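Local coordinates for protein beta-galactosidase (Trichoderma reesei, PDB 3OG2) that probably hydrolyses terminal non-reducing beta-D-galactose residues in beta-D-galactosides, as a glycoside hydrolase of family 35, at residues Glu83-Gly87 with Gly829-Arg833; Gly130-Arg134 with Ser704-His709; Leu682-Arg686 with Thr697-Leu701; Asn689-Ala693 with Asp795-Pro801. All blocks are in the same frame, centred on the assembly; numbering follows the deposited sequence.

Contact 1 (Glu83-Gly87 with Gly829-Arg833)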
loop_
_atom_site.group_PDB
_atom_site.type_symbol
_atom_site.label_atom_id
_atom_site.label_comp_id
_atom_site.label_asym_id
_atom_site.label_seq_id
_atom_site.Cartn_x
_atom_site.Cartn_y
_atom_site.Cartn_z
ATOM N N GLU A 83 20.089 -3.904 5.172
ATOM C CA GLU A 83 21.263 -4.626 5.670
ATOM C C GLU A 83 21.502 -5.836 4.777
ATOM O O GLU A 83 21.581 -6.980 5.229
ATOM C CB GLU A 83 21.132 -4.992 7.161
ATOM C CG GLU A 83 22.507 -5.277 7.775
ATOM C CD GLU A 83 22.450 -5.836 9.178
ATOM O OE1 GLU A 83 21.385 -6.175 9.665
ATOM O OE2 GLU A 83 23.538 -5.951 9.803
ATOM N N GLY A 84 21.602 -5.539 3.463
ATOM C CA GLY A 84 21.846 -6.635 2.518
ATOM C C GLY A 84 23.148 -7.354 2.790
ATOM O O GLY A 84 23.251 -8.554 2.533
ATOM N N LYS A 85 24.171 -6.659 3.297
ATOM C CA LYS A 85 25.387 -7.300 3.776
ATOM C C LYS A 85 25.385 -7.347 5.294
ATOM O O LYS A 85 25.204 -6.269 5.903
ATOM C CB LYS A 85 26.635 -6.531 3.329
ATOM C CG LYS A 85 27.870 -7.225 3.809
ATOM C CD LYS A 85 29.014 -7.378 2.956
ATOM C CE LYS A 85 30.249 -8.024 3.646
ATOM N NZ LYS A 85 31.459 -7.306 3.148
ATOM N N PRO A 86 25.495 -8.498 5.895
ATOM C CA PRO A 86 25.403 -8.566 7.339
ATOM C C PRO A 86 26.445 -7.651 7.974
ATOM O O PRO A 86 27.630 -7.684 7.582
ATOM C CB PRO A 86 25.701 -10.013 7.694
ATOM C CG PRO A 86 25.730 -10.748 6.397
ATOM C CD PRO A 86 25.713 -9.792 5.263
ATOM N N GLY A 87 26.030 -6.827 8.933
ATOM C CA GLY A 87 26.928 -5.926 9.610
ATOM C C GLY A 87 27.043 -4.573 8.955
ATOM O O GLY A 87 27.729 -3.687 9.505
ATOM N N GLY A 829 27.235 -10.981 -4.732
ATOM C CA GLY A 829 26.385 -11.467 -3.647
ATOM C C GLY A 829 26.096 -10.376 -2.630
ATOM O O GLY A 829 25.534 -9.314 -2.995
ATOM N N GLU A 830 26.432 -10.591 -1.346
ATOM C CA GLU A 830 26.191 -9.596 -0.310
ATOM C C GLU A 830 27.112 -8.405 -0.481
ATOM O O GLU A 830 26.761 -7.342 0.074
ATOM C CB GLU A 830 26.375 -10.212 1.098
ATOM C CG GLU A 830 25.223 -11.215 1.315
ATOM C CD GLU A 830 25.468 -12.244 2.375
ATOM O OE1 GLU A 830 26.498 -12.248 3.094
ATOM O OE2 GLU A 830 24.590 -13.123 2.516
ATOM N N ASP A 831 28.215 -8.546 -1.198
ATOM C CA ASP A 831 29.006 -7.357 -1.631
ATOM C C ASP A 831 28.387 -6.866 -2.935
ATOM O O ASP A 831 29.046 -6.843 -3.995
ATOM C CB ASP A 831 30.466 -7.742 -1.769
ATOM C CG ASP A 831 31.028 -8.136 -0.425
ATOM O OD1 ASP A 831 30.929 -7.366 0.539
ATOM O OD2 ASP A 831 31.561 -9.247 -0.308
ATOM N N TYR A 832 27.103 -6.494 -2.877
ATOM C CA TYR A 832 26.385 -6.189 -4.126
ATOM C C TYR A 832 26.917 -4.931 -4.770
ATOM O O TYR A 832 27.474 -4.019 -4.132
ATOM C CB TYR A 832 24.876 -6.113 -3.831
ATOM C CG TYR A 832 24.472 -5.088 -2.796
ATOM C CD1 TYR A 832 24.475 -5.427 -1.430
ATOM C CD2 TYR A 832 24.056 -3.826 -3.168
ATOM C CE1 TYR A 832 24.095 -4.515 -0.462
ATOM C CE2 TYR A 832 23.666 -2.883 -2.213
ATOM C CZ TYR A 832 23.697 -3.239 -0.862
ATOM O OH TYR A 832 23.294 -2.300 0.079
ATOM N N ARG A 833 26.791 -4.821 -6.084
ATOM C CA ARG A 833 27.502 -3.769 -6.814
ATOM C C ARG A 833 26.768 -2.457 -6.878
ATOM O O ARG A 833 27.415 -1.419 -7.099
ATOM C CB ARG A 833 27.817 -4.272 -8.230
ATOM C CG ARG A 833 28.802 -5.422 -8.261
ATOM C CD ARG A 833 30.159 -5.037 -7.656
ATOM N NE ARG A 833 31.142 -6.104 -7.857
ATOM C CZ ARG A 833 32.124 -6.075 -8.729
ATOM N NH1 ARG A 833 32.291 -5.014 -9.511
ATOM N NH2 ARG A 833 32.944 -7.131 -8.803
HETATM O O HOH W 1 21.624 -2.961 2.176
#
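Glu830, passing Gly84 and Pro86, offers its carboxylate oxygen OE2 to two groups beyond this contact: Arg134 NH1 in a salt bridge and His709 NE2 in a hydrogen bond. The contact illustrates how loops can join domains: residues 83-87 follow helix 79-82 of the TIM barrel, whereas 829-833 follow strand 820-824 of an antiparallel beta-sheet. The other oxygen lies against the proline ring, Glu830 OE1 being 3.4 Å from Pro86 CD, and the two side chains meet at about a right angle. Replacing Glu830 by an alanine would probably leave Arg134 without this charge partner and His709 NE2 without its acceptor, and open a gap beside Pro86.

On the exposed flank Lys85 makes the direct bond between the segments, its NZ 2.7 Å from Asp831 OD1 in a salt bridge that uses the syn lone pair. The lysine starts with CG anti to its own amide nitrogen (chi1 -179°) and then bends at chi2 and chi4, which carries CB and CD past Glu830 O before NZ arrives; Lys85 CB passes that oxygen at 3.4 Å. Asp831 is the centre of an inverse gamma turn, closed by a weak bond from Tyr832 N to Glu830 O.

Behind the turn the tyrosine ring stands close to Gly84, where a side chain would press tightly on CE1. A water spans what remains: it accepts from Gly84 N at 2.9 Å and lies 2.8 Å from Tyr832 OH.

Contact 2 (Gly130-Arg134 with Ser704-His709). With NAG (2-acetamido-2-deoxy-beta-D-glucopyranose), chain E.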
loop_
_atom_site.group_PDB
_atom_site.type_symbol
_atom_site.label_atom_id
_atom_site.label_comp_id
_atom_site.label_asym_id
_atom_site.label_seq_id
_atom_site.Cartn_x
_atom_site.Cartn_y
_atom_site.Cartn_z
ATOM N N GLY A 130 18.148 -12.489 3.179
ATOM C CA GLY A 130 18.351 -13.899 2.835
ATOM C C GLY A 130 19.495 -14.552 3.620
ATOM O O GLY A 130 19.519 -15.789 3.717
ATOM N N TRP A 131 20.433 -13.737 4.158
ATOM C CA TRP A 131 21.465 -14.367 4.984
ATOM C C TRP A 131 20.937 -14.946 6.287
ATOM O O TRP A 131 21.685 -15.719 6.912
ATOM C CB TRP A 131 22.598 -13.384 5.187
ATOM C CG TRP A 131 22.316 -11.976 5.586
ATOM C CD1 TRP A 131 22.224 -10.915 4.767
ATOM C CD2 TRP A 131 22.147 -11.497 6.923
ATOM N NE1 TRP A 131 21.985 -9.773 5.464
ATOM C CE2 TRP A 131 21.938 -10.090 6.796
ATOM C CE3 TRP A 131 22.156 -12.074 8.207
ATOM C CZ2 TRP A 131 21.726 -9.239 7.887
ATOM C CZ3 TRP A 131 21.940 -11.197 9.274
ATOM C CH2 TRP A 131 21.734 -9.813 9.111
ATOM N N LEU A 132 19.678 -14.689 6.661
ATOM C CA LEU A 132 19.125 -15.439 7.802
ATOM C C LEU A 132 18.912 -16.894 7.459
ATOM O O LEU A 132 18.704 -17.712 8.354
ATOM C CB LEU A 132 17.823 -14.794 8.276
ATOM C CG LEU A 132 17.993 -13.536 9.137
ATOM C CD1 LEU A 132 16.614 -13.172 9.721
ATOM C CD2 LEU A 132 19.021 -13.496 10.231
ATOM N N GLN A 133 18.953 -17.306 6.157
ATOM C CA GLN A 133 18.945 -18.724 5.887
ATOM C C GLN A 133 20.183 -19.427 6.457
ATOM O O GLN A 133 20.111 -20.638 6.648
ATOM C CB GLN A 133 18.873 -19.003 4.370
ATOM C CG GLN A 133 17.645 -18.385 3.713
ATOM C CD GLN A 133 17.191 -19.108 2.474
ATOM O OE1 GLN A 133 17.987 -19.850 1.841
ATOM N NE2 GLN A 133 15.929 -18.927 2.038
ATOM N N ARG A 134 21.240 -18.680 6.762
ATOM C CA ARG A 134 22.431 -19.266 7.317
ATOM C C ARG A 134 22.448 -19.204 8.849
ATOM O O ARG A 134 23.446 -19.537 9.487
ATOM C CB ARG A 134 23.662 -18.526 6.787
ATOM C CG ARG A 134 23.710 -18.614 5.253
ATOM C CD ARG A 134 25.095 -18.245 4.745
ATOM N NE ARG A 134 25.646 -16.958 5.190
ATOM C CZ ARG A 134 25.498 -15.804 4.520
ATOM N NH1 ARG A 134 24.799 -15.769 3.373
ATOM N NH2 ARG A 134 26.052 -14.671 4.953
ATOM N N SER A 704 21.347 -18.769 -1.105
ATOM C CA SER A 704 21.630 -17.910 0.048
ATOM C C SER A 704 22.815 -18.437 0.832
ATOM O O SER A 704 23.418 -17.638 1.597
ATOM C CB SER A 704 20.414 -17.802 0.982
ATOM O OG SER A 704 19.403 -16.989 0.370
ATOM N N ASP A 705 23.177 -19.702 0.683
ATOM C CA ASP A 705 24.346 -20.211 1.392
ATOM C C ASP A 705 25.603 -19.587 0.848
ATOM O O ASP A 705 26.639 -19.614 1.550
ATOM C CB ASP A 705 24.477 -21.715 1.264
ATOM C CG ASP A 705 23.545 -22.473 2.242
ATOM O OD1 ASP A 705 22.860 -21.836 3.071
ATOM O OD2 ASP A 705 23.551 -23.735 2.174
ATOM N N TYR A 706 25.595 -18.992 -0.333
ATOM C CA TYR A 706 26.748 -18.352 -0.961
ATOM C C TYR A 706 26.545 -16.844 -1.088
ATOM O O TYR A 706 27.326 -16.164 -1.776
ATOM C CB TYR A 706 26.952 -18.974 -2.349
ATOM C CG TYR A 706 27.253 -20.463 -2.270
ATOM C CD1 TYR A 706 26.216 -21.392 -2.274
ATOM C CD2 TYR A 706 28.556 -20.904 -2.203
ATOM C CE1 TYR A 706 26.476 -22.756 -2.206
ATOM C CE2 TYR A 706 28.826 -22.298 -2.139
ATOM C CZ TYR A 706 27.798 -23.201 -2.153
ATOM O OH TYR A 706 28.099 -24.552 -2.083
ATOM N N GLY A 707 25.500 -16.318 -0.421
ATOM C CA GLY A 707 25.316 -14.867 -0.441
ATOM C C GLY A 707 24.418 -14.337 -1.528
ATOM O O GLY A 707 24.390 -13.087 -1.711
ATOM N N PHE A 708 23.703 -15.205 -2.255
ATOM C CA PHE A 708 22.866 -14.795 -3.369
ATOM C C PHE A 708 21.396 -14.894 -2.952
ATOM O O PHE A 708 20.909 -16.031 -2.828
ATOM C CB PHE A 708 23.126 -15.677 -4.605
ATOM C CG PHE A 708 24.584 -15.595 -5.048
ATOM C CD1 PHE A 708 25.137 -14.394 -5.466
ATOM C CD2 PHE A 708 25.345 -16.764 -5.041
ATOM C CE1 PHE A 708 26.448 -14.373 -5.887
ATOM C CE2 PHE A 708 26.666 -16.757 -5.416
ATOM C CZ PHE A 708 27.204 -15.533 -5.846
ATOM N N HIS A 709 20.738 -13.757 -2.791
ATOM C CA HIS A 709 19.386 -13.745 -2.217
ATOM C C HIS A 709 18.322 -13.225 -3.163
ATOM O O HIS A 709 17.137 -13.221 -2.771
ATOM C CB HIS A 709 19.358 -12.825 -0.946
ATOM C CG HIS A 709 20.471 -13.225 -0.022
ATOM N ND1 HIS A 709 20.635 -14.544 0.420
ATOM C CD2 HIS A 709 21.501 -12.464 0.432
ATOM C CE1 HIS A 709 21.738 -14.545 1.179
ATOM N NE2 HIS A 709 22.267 -13.313 1.210
HETATM C C1 NAG E . 27.309 -21.091 10.102
HETATM C C2 NAG E . 28.009 -19.847 9.523
HETATM C C3 NAG E . 29.276 -19.452 10.262
HETATM C C4 NAG E . 29.079 -19.393 11.789
HETATM C C5 NAG E . 28.323 -20.663 12.214
HETATM C C6 NAG E . 28.102 -20.662 13.731
HETATM C C7 NAG E . 27.879 -18.979 7.225
HETATM C C8 NAG E . 28.618 -19.077 5.902
HETATM N N2 NAG E . 28.257 -19.905 8.112
HETATM O O3 NAG E . 29.798 -18.208 9.813
HETATM O O4 NAG E . 30.370 -19.338 12.409
HETATM O O5 NAG E . 27.077 -20.760 11.484
HETATM O O6 NAG E . 27.831 -21.932 14.277
HETATM O O7 NAG E . 27.307 -17.905 7.475
HETATM O O HOH W 2 20.059 -21.798 2.418
HETATM O O HOH W 3 18.639 -19.934 -1.016
#
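The imidazole of His709 lies flat and tight against the backbone of Gly130. Gly130 CA sits 3.7 Å from the centroid of the His709 ring, 26° off its normal, a CH-pi contact. His709 CE1 comes within 3.3 Å of Gly130 C, and a side chain at Gly130 would collide with ND1. The opposite face rests on Gly707 C. Ser704 OG on ND1, with Glu830 on NE2, holds the ring's rotation; in the 2.7 Å hydrogen bond of Ser704 OG with His709 ND1 either could donate. Ser704 CB packs 3.3 Å from Gln133 OE1; the NE2 of that amide donates to Ala800 O and Met798 O. Two enclosed waters fill in between these buried polar groups, both donating to Gln133 OE1, one bridging it to Asp705 OD1 and the other to Ser704 N. Asp705 OD2 is hydrogen-bonded to Ser700 OG.

Partly exposed Arg134 and the sugar form the looser, more open side. A bend at chi3 (-53°) turns NH1 inward and leaves NE facing the N-acetylglucosamine. Arg134 NH1 meets Ser704 O at 2.9 Å, in the guanidinium plane and almost straight along the carbonyl bond; that oxygen also accepts from Gly707 N. Arg134 NE donates to sugar O7 at 3.0 Å. A leucine replacing Arg134 would probably cost Glu830 its salt bridge, sugar O7 the NE donor, and Ser704 O one grip.

The arrangement joins the 3-10 segment 130-134 of the TIM barrel to the end of another at 704-705 and the loop after it, in one of the all-beta domains: an interdomain interface of this family 35 enzyme.

Contact 3 (Leu682-Arg686 with Thr697-Leu701)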
loop_
_atom_site.group_PDB
_atom_site.type_symbol
_atom_site.label_atom_id
_atom_site.label_comp_id
_atom_site.label_asym_id
_atom_site.label_seq_id
_atom_site.Cartn_x
_atom_site.Cartn_y
_atom_site.Cartn_z
ATOM N N LEU A 682 32.736 -21.159 -6.558
ATOM C CA LEU A 682 32.597 -22.597 -6.500
ATOM C C LEU A 682 31.485 -22.962 -5.550
ATOM O O LEU A 682 31.365 -22.408 -4.442
ATOM C CB LEU A 682 33.890 -23.229 -5.960
ATOM C CG LEU A 682 35.155 -22.915 -6.768
ATOM C CD1 LEU A 682 36.319 -23.712 -6.152
ATOM C CD2 LEU A 682 34.916 -23.213 -8.247
ATOM N N ALA A 683 30.638 -23.902 -5.928
ATOM C CA ALA A 683 29.585 -24.403 -5.023
ATOM C C ALA A 683 30.188 -25.612 -4.330
ATOM O O ALA A 683 29.890 -26.731 -4.764
ATOM C CB ALA A 683 28.312 -24.794 -5.778
ATOM N N ASN A 684 31.052 -25.355 -3.353
ATOM C CA ASN A 684 31.824 -26.451 -2.801
ATOM C C ASN A 684 31.606 -26.582 -1.300
ATOM O O ASN A 684 32.388 -27.280 -0.612
ATOM C CB ASN A 684 33.315 -26.275 -3.109
ATOM C CG ASN A 684 33.877 -24.980 -2.538
ATOM O OD1 ASN A 684 33.167 -24.189 -1.889
ATOM N ND2 ASN A 684 35.159 -24.784 -2.780
ATOM N N LEU A 685 30.584 -25.980 -0.734
ATOM C CA LEU A 685 30.297 -26.118 0.672
ATOM C C LEU A 685 29.673 -27.462 0.963
ATOM O O LEU A 685 28.576 -27.742 0.439
ATOM C CB LEU A 685 29.330 -25.002 1.157
ATOM C CG LEU A 685 29.965 -23.592 0.968
ATOM C CD1 LEU A 685 28.955 -22.498 1.291
ATOM C CD2 LEU A 685 31.284 -23.480 1.758
ATOM N N ARG A 686 30.339 -28.262 1.770
ATOM C CA ARG A 686 29.828 -29.624 1.979
ATOM C C ARG A 686 28.769 -29.708 3.084
ATOM O O ARG A 686 28.120 -30.744 3.242
ATOM C CB ARG A 686 30.994 -30.594 2.277
ATOM C CG ARG A 686 32.040 -30.566 1.134
ATOM C CD ARG A 686 32.909 -31.840 1.279
ATOM N NE ARG A 686 31.881 -32.873 1.303
ATOM C CZ ARG A 686 31.072 -33.249 0.299
ATOM N NH1 ARG A 686 31.133 -32.689 -0.920
ATOM N NH2 ARG A 686 30.192 -34.210 0.558
ATOM N N THR A 697 22.214 -33.116 -1.227
ATOM C CA THR A 697 23.255 -33.131 -2.217
ATOM C C THR A 697 24.610 -33.115 -1.517
ATOM O O THR A 697 24.689 -32.691 -0.360
ATOM C CB THR A 697 23.117 -31.921 -3.153
ATOM O OG1 THR A 697 23.009 -30.742 -2.335
ATOM C CG2 THR A 697 21.872 -32.016 -4.020
ATOM N N PRO A 698 25.660 -33.551 -2.187
ATOM C CA PRO A 698 26.990 -33.554 -1.536
ATOM C C PRO A 698 27.554 -32.166 -1.267
ATOM O O PRO A 698 28.422 -32.036 -0.409
ATOM C CB PRO A 698 27.866 -34.311 -2.519
ATOM C CG PRO A 698 27.119 -34.555 -3.761
ATOM C CD PRO A 698 25.697 -34.128 -3.541
ATOM N N VAL A 699 27.115 -31.146 -1.986
ATOM C CA VAL A 699 27.469 -29.749 -1.708
ATOM C C VAL A 699 26.194 -28.947 -1.705
ATOM O O VAL A 699 25.199 -29.348 -2.321
ATOM C CB VAL A 699 28.393 -29.125 -2.752
ATOM C CG1 VAL A 699 29.765 -29.807 -2.649
ATOM C CG2 VAL A 699 27.817 -29.243 -4.185
ATOM N N SER A 700 26.164 -27.833 -0.990
ATOM C CA SER A 700 25.005 -26.948 -1.045
ATOM C C SER A 700 24.878 -26.309 -2.420
ATOM O O SER A 700 25.857 -25.761 -2.958
ATOM C CB SER A 700 25.178 -25.826 -0.003
ATOM O OG SER A 700 24.041 -24.971 -0.151
ATOM N N LEU A 701 23.663 -26.329 -2.943
ATOM C CA LEU A 701 23.303 -25.579 -4.154
ATOM C C LEU A 701 22.177 -24.620 -3.850
ATOM O O LEU A 701 21.312 -24.363 -4.690
ATOM C CB LEU A 701 22.960 -26.573 -5.275
ATOM C CG LEU A 701 24.142 -27.495 -5.635
ATOM C CD1 LEU A 701 23.654 -28.581 -6.586
ATOM C CD2 LEU A 701 25.299 -26.757 -6.259
HETATM O O HOH W 4 26.162 -32.630 2.054
#
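Leu685 O receives the backbone N-H of Ser700 at 2.8 Å, nearly head-on to the carbonyl, and is also approached by Val699 CA at 3.1 Å in a CA-H...O contact. Around this bond Val699 CG2 lies against Ala683 O at 3.3 Å, and the apolar pair is Ala683 CB with Leu701 CD2 at 3.6 Å. Arg686 adds a different touch. A bend at chi3 (54°) folds its guanidinium back so that Pro698 O sits over one face, 3.0 Å from Arg686 CZ; this is a contact of charge with a carbonyl dipole, the N-H groups being badly angled for hydrogen bonds.

Farther out, side chains hold the backbones in place. Thr697 OG1 donates to Val699 O at 2.6 Å, bracing the turn through Pro698. Ser700 OG is bound by Asp705, while the hydroxyl of Tyr706 is hydrogen-bonded to both Ser700 O and Leu685 N and so ties the two segments together a second time.

Both segments lie in an all-beta domain, two pieces of one loop folded together beside strands 803-811 and 820-824. Ala683 is backbone-bonded to Trp821 and Leu701 to Ile804, with the side chains of Ala683, Val699 and Leu701 all touching Trp821.

Contact 4 (Asn689-Ala693 with Asp795-Pro801). With NAG (2-acetamido-2-deoxy-beta-D-glucopyranose), chain E.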
loop_
_atom_site.group_PDB
_atom_site.type_symbol
_atom_site.label_atom_id
_atom_site.label_comp_id
_atom_site.label_asym_id
_atom_site.label_seq_id
_atom_site.Cartn_x
_atom_site.Cartn_y
_atom_site.Cartn_z
ATOM N N ASN A 689 24.162 -24.421 7.021
ATOM C CA ASN A 689 23.537 -24.053 8.285
ATOM C C ASN A 689 22.023 -23.997 8.151
ATOM O O ASN A 689 21.370 -23.643 9.147
ATOM C CB ASN A 689 24.008 -22.655 8.699
ATOM C CG ASN A 689 25.384 -22.619 9.262
ATOM O OD1 ASN A 689 25.975 -23.679 9.515
ATOM N ND2 ASN A 689 25.979 -21.461 9.535
ATOM N N ASN A 690 21.517 -24.267 6.959
ATOM C CA ASN A 690 20.079 -24.258 6.711
ATOM C C ASN A 690 19.429 -25.454 7.407
ATOM O O ASN A 690 19.483 -26.588 6.972
ATOM C CB ASN A 690 19.748 -24.237 5.234
ATOM C CG ASN A 690 18.267 -23.916 5.026
ATOM O OD1 ASN A 690 17.389 -24.296 5.761
ATOM N ND2 ASN A 690 17.972 -23.114 3.999
ATOM N N THR A 691 18.806 -25.171 8.552
ATOM C CA THR A 691 18.237 -26.233 9.353
ATOM C C THR A 691 16.844 -26.561 8.872
ATOM O O THR A 691 16.254 -27.574 9.295
ATOM C CB THR A 691 18.214 -25.777 10.831
ATOM O OG1 THR A 691 17.718 -24.415 10.929
ATOM C CG2 THR A 691 19.621 -25.804 11.430
ATOM N N TYR A 692 16.244 -25.773 7.990
ATOM C CA TYR A 692 14.898 -26.027 7.490
ATOM C C TYR A 692 14.907 -26.994 6.313
ATOM O O TYR A 692 13.939 -27.720 6.123
ATOM C CB TYR A 692 14.324 -24.719 6.997
ATOM C CG TYR A 692 12.917 -24.715 6.496
ATOM C CD1 TYR A 692 11.841 -24.858 7.352
ATOM C CD2 TYR A 692 12.633 -24.568 5.158
ATOM C CE1 TYR A 692 10.543 -24.857 6.897
ATOM C CE2 TYR A 692 11.352 -24.551 4.668
ATOM C CZ TYR A 692 10.310 -24.697 5.547
ATOM O OH TYR A 692 9.010 -24.682 5.068
ATOM N N ALA A 693 15.960 -27.008 5.520
ATOM C CA ALA A 693 16.073 -27.858 4.348
ATOM C C ALA A 693 17.436 -28.548 4.378
ATOM O O ALA A 693 18.347 -28.142 3.663
ATOM C CB ALA A 693 15.899 -27.048 3.050
ATOM N N ASP A 795 8.081 -22.201 12.451
ATOM C CA ASP A 795 8.101 -22.810 11.133
ATOM C C ASP A 795 9.005 -21.896 10.327
ATOM O O ASP A 795 8.523 -20.791 9.968
ATOM C CB ASP A 795 6.710 -22.836 10.550
ATOM C CG ASP A 795 6.644 -23.462 9.182
ATOM O OD1 ASP A 795 7.744 -23.865 8.789
ATOM O OD2 ASP A 795 5.537 -23.543 8.579
ATOM N N ASP A 796 10.214 -22.270 10.098
ATOM C CA ASP A 796 11.211 -21.396 9.459
ATOM C C ASP A 796 11.006 -21.318 7.956
ATOM O O ASP A 796 11.968 -21.497 7.193
ATOM C CB ASP A 796 12.604 -21.952 9.801
ATOM C CG ASP A 796 13.217 -21.484 11.107
ATOM O OD1 ASP A 796 12.677 -20.583 11.758
ATOM O OD2 ASP A 796 14.269 -22.050 11.510
ATOM N N SER A 797 9.766 -21.057 7.519
ATOM C CA SER A 797 9.491 -21.081 6.092
ATOM C C SER A 797 10.267 -20.089 5.262
ATOM O O SER A 797 10.477 -20.327 4.055
ATOM C CB SER A 797 7.980 -20.832 5.871
ATOM O OG SER A 797 7.566 -19.656 6.546
ATOM N N MET A 798 10.740 -18.989 5.857
ATOM C CA MET A 798 11.589 -18.056 5.062
ATOM C C MET A 798 12.891 -18.723 4.637
ATOM O O MET A 798 13.535 -18.275 3.685
ATOM C CB MET A 798 11.792 -16.794 5.910
ATOM C CG MET A 798 12.841 -15.856 5.305
ATOM S SD MET A 798 14.474 -16.190 6.058
ATOM C CE MET A 798 15.495 -15.337 4.835
ATOM N N LYS A 799 13.289 -19.808 5.341
ATOM C CA LYS A 799 14.540 -20.482 4.989
ATOM C C LYS A 799 14.389 -21.405 3.796
ATOM O O LYS A 799 15.381 -22.064 3.453
ATOM C CB LYS A 799 15.068 -21.276 6.211
ATOM C CG LYS A 799 15.435 -20.337 7.377
ATOM C CD LYS A 799 16.084 -21.168 8.497
ATOM C CE LYS A 799 16.428 -20.268 9.680
ATOM N NZ LYS A 799 16.781 -21.133 10.869
ATOM N N ALA A 800 13.210 -21.482 3.147
ATOM C CA ALA A 800 13.112 -22.325 1.948
ATOM C C ALA A 800 14.162 -21.897 0.927
ATOM O O ALA A 800 14.155 -20.729 0.530
ATOM C CB ALA A 800 11.729 -22.220 1.346
ATOM N N PRO A 801 15.077 -22.751 0.532
ATOM C CA PRO A 801 16.171 -22.297 -0.344
ATOM C C PRO A 801 15.728 -22.039 -1.768
ATOM O O PRO A 801 14.630 -22.408 -2.220
ATOM C CB PRO A 801 17.193 -23.426 -0.263
ATOM C CG PRO A 801 16.479 -24.590 0.229
ATOM C CD PRO A 801 15.267 -24.112 1.041
HETATM C C1 NAG E . 27.309 -21.091 10.102
HETATM C C2 NAG E . 28.009 -19.847 9.523
HETATM C C3 NAG E . 29.276 -19.452 10.262
HETATM C C4 NAG E . 29.079 -19.393 11.789
HETATM C C5 NAG E . 28.323 -20.663 12.214
HETATM C C6 NAG E . 28.102 -20.662 13.731
HETATM C C7 NAG E . 27.879 -18.979 7.225
HETATM C C8 NAG E . 28.618 -19.077 5.902
HETATM N N2 NAG E . 28.257 -19.905 8.112
HETATM O O3 NAG E . 29.798 -18.208 9.813
HETATM O O4 NAG E . 30.370 -19.338 12.409
HETATM O O5 NAG E . 27.077 -20.760 11.484
HETATM O O6 NAG E . 27.831 -21.932 14.277
HETATM O O7 NAG E . 27.307 -17.905 7.475
HETATM O O HOH W 5 19.189 -22.160 9.102
HETATM O O HOH W 6 14.881 -24.598 10.879
#
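Asn690 and Tyr692 both set CG anti to the backbone nitrogen (chi1 -167° and -177°), and these torsions send the amide to Lys799 and the phenol ring across the turn at 796-797. Asn690 ND2 donates to Lys799 O at 2.8 Å along a nearly straight path (171°), lying in the plane of both groups. The amide oxygen faces its own chain: Asn690 OD1 accepts from Tyr692 N in the carbonyl plane, an Asx turn, and from Ala693 N above that plane. Gripped at both ends, the flat group can hardly rotate.

Tyr692 is laid over backbone. Its CD1 is 3.4 Å from Asp796 O, which lies over one ring face toward the rim; Ser797 CA makes an off-centre CH-pi contact 4.2 Å from the Tyr692 centroid. At the ring edge, CE1 meets Asp795 OD1 at 3.5 Å. On the Asn690 side, Ala693 CB packs 3.6 Å from Pro801 CD.

An extended Lys799 carries NZ to Asp796 OD2, a 2.7 Å salt bridge that meets the carboxylate from above its plane. A water donates to that same oxygen and to Thr691 OG1. NZ is bound as well by Val135 O and Gly137 O, and Thr691 OG1 by Lys136 O, all from one TIM-barrel loop. At the outer end lies an N-linked glycosylation site, Asn689 ND2 bonded to C1 of the sugar.

Residues 689-693 come from the loop between strands 663-666 and 713-720. The loop linking strands 775-782 and 803-811 supplies residues 795-801, with a short 3-10 segment at 797-799.

Contact 2 is the buried centre of the group, and contact 1 lies at the surface beside it, sharing Glu830 as the charged link between them. Contacts 3 and 4 are partly buried. Contacts 2, 3 and 4 all draw on the long loop between strands 663-666 and 713-720, but only contact 3 stays within it. Chemistry follows place: a lysine-aspartate salt bridge on the exposed flank of contact 1, ring-on-backbone packing beside charged groups in contacts 2 and 4, and in contact 3 a backbone bond with aliphatic groups, and an arginine over a carbonyl at its exposed end. Gln133 ties contact 2 to contact 4, and the glycan touches both; Asp705 and Tyr706 tie contact 2 to contact 3.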